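Local coordinates for 5'-AMP-activated protein kinase subunit beta (Schizosaccharomyces pombe, PDB 2QRD) that probably serves as the structural and regulatory beta subunit of AMP-activated protein kinase, joining the heterotrimer needed for adaptation to glucose limitation, at residues K37-S42 against Y86-M91. Sequence-based numbering, arbitrary orientation.
Sequences KCILNS and YVTTAM
L40 sets its isopropyl end against the methyl of T88, and the branch carbon CG and both methyls share the touch: CG and CD2 both lie 3.8 Å from T88 CG2, with CD1 slightly farther. The two side chains meet end on, the leucine coming from the 3-10 turn 39-41 and the threonine from strand 85-93. In T88 a chi1 of -60°, measured to OG1, keeps the hydroxyl beside the backbone N and turns the CG2 methyl anti to it, toward L40. I39 CD1 passes T88 OG1 at 4.0 Å, a van der Waals contact; the hydroxyl's polar partner is T79 OG1 on the adjacent strand 74-82, to which it is hydrogen-bonded. One threonine thus offers its methyl to L40 and its oxygen to the end methyl of I39, whose side chain runs at a slant to its own. Two residues along the same strand face, A90 adds its CB at 4.4 Å from L40 CD1. The alternation of the strand leaves T89 pointing away from the turn.

Backbone bonds from N41 N to C38 O and from S42 N to I39 O close the turn, while L40 N also approaches C38 SG in a long bond of 3.6 Å. L53 packs on both I39 and T88, and W13 of the kinase ssp2 packs on L40. Strand 85-93 pairs in parallel with a strand of another protein chain. The A90 side chain is about 7 Å from bound ADP. The contact is loop-on-sheet packing within the beta-subunit interaction domain, a small, mostly buried patch where the 3-10 turn rests on the intersubunit sheet of the AMPK heterotrimer.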
# COMPACT_ATOMS: atom_id res chain seq x y z
N LYS B 37 -9.25 9.72 -19.75
CA LYS B 37 -8.00 9.07 -19.38
C LYS B 37 -7.76 9.14 -17.88
O LYS B 37 -7.81 10.20 -17.28
CB LYS B 37 -6.80 9.65 -20.18
CG LYS B 37 -6.50 11.13 -19.88
CD LYS B 37 -5.40 11.69 -20.79
CE LYS B 37 -5.45 13.23 -20.83
NZ LYS B 37 -4.49 13.78 -21.84
N CYS B 38 -7.50 7.98 -17.30
CA CYS B 38 -7.20 7.85 -15.89
C CYS B 38 -5.69 7.63 -15.70
O CYS B 38 -5.10 6.81 -16.40
CB CYS B 38 -8.05 6.74 -15.27
SG CYS B 38 -7.55 6.27 -13.63
N ILE B 39 -5.06 8.40 -14.79
CA ILE B 39 -3.59 8.37 -14.63
C ILE B 39 -3.07 7.08 -14.02
O ILE B 39 -1.86 6.85 -14.03
CB ILE B 39 -2.96 9.57 -13.83
CG1 ILE B 39 -3.34 9.54 -12.34
CG2 ILE B 39 -3.23 10.92 -14.52
CD1 ILE B 39 -2.43 10.40 -11.47
N LEU B 40 -3.97 6.24 -13.49
CA LEU B 40 -3.54 4.97 -12.91
C LEU B 40 -3.08 4.01 -13.98
O LEU B 40 -2.27 3.13 -13.71
CB LEU B 40 -4.63 4.32 -12.05
CG LEU B 40 -4.64 4.72 -10.58
CD1 LEU B 40 -5.73 3.99 -9.87
CD2 LEU B 40 -3.29 4.45 -9.89
N ASN B 41 -3.60 4.20 -15.19
CA ASN B 41 -3.23 3.37 -16.32
C ASN B 41 -1.82 3.66 -16.83
O ASN B 41 -1.40 3.14 -17.86
CB ASN B 41 -4.24 3.56 -17.43
CG ASN B 41 -5.58 3.14 -17.03
OD1 ASN B 41 -5.72 2.30 -16.16
ND2 ASN B 41 -6.60 3.73 -17.63
N SER B 42 -1.11 4.48 -16.07
CA SER B 42 0.25 4.85 -16.37
C SER B 42 1.22 4.10 -15.44
O SER B 42 0.91 3.84 -14.27
CB SER B 42 0.39 6.37 -16.23
OG SER B 42 1.68 6.76 -15.83
N TYR B 86 0.77 14.54 -4.56
CA TYR B 86 -0.51 13.92 -4.86
C TYR B 86 -0.50 12.44 -4.52
O TYR B 86 0.45 11.77 -4.86
CB TYR B 86 -0.80 14.14 -6.34
CG TYR B 86 -0.86 15.60 -6.70
CD1 TYR B 86 0.27 16.26 -7.19
CD2 TYR B 86 -2.03 16.34 -6.51
CE1 TYR B 86 0.23 17.60 -7.50
CE2 TYR B 86 -2.09 17.67 -6.83
CZ TYR B 86 -0.96 18.31 -7.31
OH TYR B 86 -1.00 19.66 -7.63
N VAL B 87 -1.53 11.94 -3.85
CA VAL B 87 -1.67 10.51 -3.55
C VAL B 87 -2.89 9.92 -4.31
O VAL B 87 -4.05 10.34 -4.10
CB VAL B 87 -1.95 10.24 -2.05
CG1 VAL B 87 -1.62 8.78 -1.65
CG2 VAL B 87 -1.30 11.26 -1.16
N THR B 88 -2.64 8.95 -5.18
CA THR B 88 -3.76 8.20 -5.75
C THR B 88 -3.90 6.93 -4.99
O THR B 88 -3.07 6.05 -5.11
CB THR B 88 -3.62 8.01 -7.22
OG1 THR B 88 -3.55 9.30 -7.80
CG2 THR B 88 -4.81 7.26 -7.80
N THR B 89 -4.91 6.87 -4.12
CA THR B 89 -5.13 5.63 -3.40
C THR B 89 -6.08 4.72 -4.12
O THR B 89 -7.18 5.11 -4.48
CB THR B 89 -5.39 5.76 -1.85
OG1 THR B 89 -6.52 4.97 -1.47
CG2 THR B 89 -5.51 7.13 -1.39
N ALA B 90 -5.57 3.52 -4.40
CA ALA B 90 -6.31 2.41 -5.00
C ALA B 90 -6.69 1.41 -3.90
O ALA B 90 -5.83 0.83 -3.23
CB ALA B 90 -5.48 1.73 -6.09
N MET B 91 -7.98 1.28 -3.70
CA MET B 91 -8.49 0.49 -2.64
C MET B 91 -9.20 -0.78 -3.13
O MET B 91 -9.99 -0.74 -4.07
CB MET B 91 -9.42 1.35 -1.82
CG MET B 91 -10.50 0.60 -1.12
SD MET B 91 -10.10 0.36 0.57
CE MET B 91 -11.68 0.88 1.27